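Triosephosphate isomerase (Trichomonas vaginalis, PDB 4O4V) probably interconverts D-glyceraldehyde 3-phosphate and dihydroxyacetone phosphate, a step of glycolysis and gluconeogenesis, and works as a homodimer. Local coordinates at residues 89-94 and 121-126. Residues are numbered along the deposited sequence; the frame is centred on the assembly and turned at random.
Sequences WTILGH and KIIYCC
The carbonyl oxygen of Ile123 accepts a hydrogen bond from the amide N-H of Leu92 at 2.8 Å (Leu92 N to Ile123 O), nearly straight (166° at the hydrogen), and also takes a CA-H...O contact from Ile91. Three further backbone bonds, Thr90 N to Lys121 O, Ile123 N to Thr90 O and Cys125 N to Leu92 O, complete the parallel pairing of strands 89-92 and 121-126, adjacent staves of the TIM barrel. At the N-terminal end of the pairing the indole of Trp89 reaches across to the neighbouring strand: Lys121 CB sits over one face, 3.5 Å from the centroid of the six-membered ring in a CH-pi contact. Because the lysine chain runs extended beyond CG, its CD also touches the ring, 3.6 Å from Trp89 CZ2. Ile122 O approaches the indole edge near its plane, 3.6 Å from Trp89 CZ3, and the same CZ3 meets Ile123 CG1 at 3.8 Å. On the outer side, where Leu92, Ile122 and Tyr124 lie against helix 105-117, Leu92 CD1 packs on Ile122 CG2 at 3.9 Å while Leu92 CB meets the Tyr124 ring obliquely. Past the strand, Gly93 O and Cys125 O, two acceptors, each receive a hydrogen bond from Arg98. The guanidinium thus joins the two segments where the regular pairing ends, probably easing repulsion between their carbonyls, while largely apolar side chains pack on both faces of the paired strands.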
ATOM      1  N   TRP A  89     -12.397  10.220  -0.214  1.00  8.51           N
ATOM      2  CA  TRP A  89     -12.526   9.455   1.024  1.00  7.77           C
ATOM      3  C   TRP A  89     -11.346   8.522   1.191  1.00  7.45           C
ATOM      4  O   TRP A  89     -10.793   7.996   0.235  1.00  7.32           O
ATOM      5  CB  TRP A  89     -13.779   8.590   0.980  1.00  8.13           C
ATOM      6  CG  TRP A  89     -15.073   9.295   1.271  1.00  8.71           C
ATOM      7  CD1 TRP A  89     -15.942   9.802   0.350  1.00  9.03           C
ATOM      8  CD2 TRP A  89     -15.642   9.565   2.555  1.00  7.96           C
ATOM      9  NE1 TRP A  89     -17.021  10.354   0.985  1.00  9.69           N
ATOM     10  CE2 TRP A  89     -16.850  10.241   2.337  1.00  8.34           C
ATOM     11  CE3 TRP A  89     -15.238   9.310   3.869  1.00  8.81           C
ATOM     12  CZ2 TRP A  89     -17.661  10.674   3.377  1.00  9.27           C
ATOM     13  CZ3 TRP A  89     -16.035   9.741   4.913  1.00  9.93           C
ATOM     14  CH2 TRP A  89     -17.242  10.402   4.660  1.00  9.21           C
ATOM     15  N   THR A  90     -11.030   8.248   2.459  1.00  7.41           N
ATOM     16  CA  THR A  90     -10.192   7.107   2.822  1.00  7.15           C
ATOM     17  C   THR A  90     -10.650   6.500   4.134  1.00  6.97           C
ATOM     18  O   THR A  90     -11.114   7.206   5.042  1.00  7.60           O
ATOM     19  CB  THR A  90      -8.687   7.467   2.919  1.00  8.10           C
ATOM     20  OG1 THR A  90      -7.904   6.264   3.039  1.00  8.48           O
ATOM     21  CG2 THR A  90      -8.382   8.429   4.027  1.00 10.48           C
ATOM     22  N   ILE A  91     -10.474   5.192   4.253  1.00  6.84           N
ATOM     23  CA  ILE A  91     -10.486   4.497   5.549  1.00  6.35           C
ATOM     24  C   ILE A  91      -9.152   4.699   6.230  1.00  6.52           C
ATOM     25  O   ILE A  91      -8.116   4.722   5.554  1.00  7.30           O
ATOM     26  CB  ILE A  91     -10.781   2.992   5.354  1.00  6.53           C
ATOM     27  CG1 ILE A  91     -12.120   2.787   4.629  1.00  7.32           C
ATOM     28  CG2 ILE A  91     -10.768   2.216   6.671  1.00  7.54           C
ATOM     29  CD1 ILE A  91     -12.392   1.355   4.212  1.00  9.14           C
ATOM     30  N   LEU A  92      -9.163   4.825   7.559  1.00  6.68           N
ATOM     31  CA  LEU A  92      -7.948   4.856   8.374  1.00  6.81           C
ATOM     32  C   LEU A  92      -8.117   3.981   9.585  1.00  7.55           C
ATOM     33  O   LEU A  92      -9.188   3.957  10.194  1.00  7.44           O
ATOM     34  CB  LEU A  92      -7.646   6.294   8.855  1.00  7.37           C
ATOM     35  CG  LEU A  92      -7.246   7.303   7.788  1.00  8.46           C
ATOM     36  CD1 LEU A  92      -7.048   8.665   8.430  1.00  9.99           C
ATOM     37  CD2 LEU A  92      -5.996   6.852   7.087  1.00 10.31           C
ATOM     38  N   GLY A  93      -7.040   3.318   9.980  1.00  6.97           N
ATOM     39  CA  GLY A  93      -7.017   2.612  11.252  1.00  7.31           C
ATOM     40  C   GLY A  93      -7.823   1.331  11.316  1.00  6.97           C
ATOM     41  O   GLY A  93      -8.144   0.840  12.396  1.00  7.40           O
ATOM     42  N   HIS A  94      -8.125   0.744  10.174  1.00  6.95           N
ATOM     43  CA  HIS A  94      -8.824  -0.531  10.152  1.00  7.17           C
ATOM     44  C   HIS A  94      -8.059  -1.538  10.989  1.00  7.02           C
ATOM     45  O   HIS A  94      -6.812  -1.560  10.992  1.00  7.43           O
ATOM     46  CB  HIS A  94      -8.948  -1.028   8.713  1.00  7.07           C
ATOM     47  CG  HIS A  94      -9.906  -2.143   8.568  1.00  7.42           C
ATOM     48  ND1 HIS A  94      -9.593  -3.451   8.837  1.00  8.11           N
ATOM     49  CD2 HIS A  94     -11.212  -2.117   8.237  1.00  8.02           C
ATOM     50  CE1 HIS A  94     -10.685  -4.176   8.702  1.00  7.93           C
ATOM     51  NE2 HIS A  94     -11.669  -3.390   8.302  1.00  8.44           N
ATOM     52  N   LYS A 121     -12.043  13.280   3.322  1.00  9.72           N
ATOM     53  CA  LYS A 121     -12.920  12.810   4.371  1.00  8.76           C
ATOM     54  C   LYS A 121     -12.456  11.444   4.819  1.00  8.16           C
ATOM     55  O   LYS A 121     -11.897  10.692   4.005  1.00  8.90           O
ATOM     56  CB  LYS A 121     -14.352  12.725   3.847  1.00 10.03           C
ATOM     57  CG  LYS A 121     -14.891  14.051   3.322  1.00 12.41           C
ATOM     58  CD  LYS A 121     -16.299  13.898   2.748  1.00 14.57           C
ATOM     59  CE  LYS A 121     -16.870  15.233   2.245  1.00 20.28           C
ATOM     60  NZ  LYS A 121     -18.319  15.090   1.980  1.00 22.06           N
ATOM     61  N   ILE A 122     -12.659  11.109   6.097  1.00  7.65           N
ATOM     62  CA  ILE A 122     -12.107   9.904   6.655  1.00  7.09           C
ATOM     63  C   ILE A 122     -13.137   9.040   7.338  1.00  7.58           C
ATOM     64  O   ILE A 122     -14.081   9.558   7.973  1.00  7.69           O
ATOM     65  CB  ILE A 122     -10.931  10.181   7.634  1.00  7.49           C
ATOM     66  CG1 ILE A 122     -11.357  10.883   8.921  1.00  8.51           C
ATOM     67  CG2 ILE A 122      -9.827  10.971   6.929  1.00  9.49           C
ATOM     68  CD1 ILE A 122     -10.234  11.078   9.955  1.00  9.21           C
ATOM     69  N   ILE A 123     -12.940   7.729   7.250  1.00  7.26           N
ATOM     70  CA  ILE A 123     -13.652   6.748   8.047  1.00  7.34           C
ATOM     71  C   ILE A 123     -12.615   6.180   9.000  1.00  6.81           C
ATOM     72  O   ILE A 123     -11.750   5.374   8.596  1.00  8.01           O
ATOM     73  CB  ILE A 123     -14.281   5.639   7.207  1.00  7.38           C
ATOM     74  CG1 ILE A 123     -15.254   6.191   6.162  1.00  8.06           C
ATOM     75  CG2 ILE A 123     -14.964   4.606   8.107  1.00  8.91           C
ATOM     76  CD1 ILE A 123     -15.585   5.206   5.064  1.00 10.37           C
ATOM     77  N   TYR A 124     -12.639   6.636  10.242  1.00  6.84           N
ATOM     78  CA  TYR A 124     -11.600   6.310  11.233  1.00  7.32           C
ATOM     79  C   TYR A 124     -12.085   5.153  12.101  1.00  6.87           C
ATOM     80  O   TYR A 124     -13.155   5.266  12.730  1.00  7.41           O
ATOM     81  CB  TYR A 124     -11.288   7.535  12.088  1.00  8.05           C
ATOM     82  CG  TYR A 124     -10.022   7.409  12.898  1.00  8.75           C
ATOM     83  CD1 TYR A 124     -10.024   6.829  14.139  1.00  9.60           C
ATOM     84  CD2 TYR A 124      -8.813   7.870  12.393  1.00  9.85           C
ATOM     85  CE1 TYR A 124      -8.831   6.743  14.900  1.00  9.97           C
ATOM     86  CE2 TYR A 124      -7.658   7.793  13.130  1.00 11.05           C
ATOM     87  CZ  TYR A 124      -7.666   7.226  14.365  1.00 10.06           C
ATOM     88  OH  TYR A 124      -6.474   7.202  15.065  1.00 12.87           O
ATOM     89  N   CYS A 125     -11.352   4.054  12.137  1.00  7.00           N
ATOM     90  CA  CYS A 125     -11.785   2.840  12.806  1.00  7.22           C
ATOM     91  C   CYS A 125     -11.140   2.663  14.159  1.00  7.09           C
ATOM     92  O   CYS A 125      -9.986   3.015  14.360  1.00  8.79           O
ATOM     93  CB  CYS A 125     -11.417   1.635  11.919  1.00  6.71           C
ATOM     94  SG  CYS A 125     -12.118   1.637  10.261  1.00  8.21           S
ATOM     95  N   CYS A 126     -11.910   2.079  15.083  1.00  7.21           N
ATOM     96  CA  CYS A 126     -11.448   1.760  16.424  1.00  7.30           C
ATOM     97  C   CYS A 126     -12.125   0.472  16.868  1.00  7.16           C
ATOM     98  O   CYS A 126     -12.984  -0.069  16.133  1.00  8.59           O
ATOM     99  CB  CYS A 126     -11.850   2.898  17.357  1.00  7.84           C
ATOM    100  SG  CYS A 126     -13.635   3.114  17.618  1.00  9.69           S
TER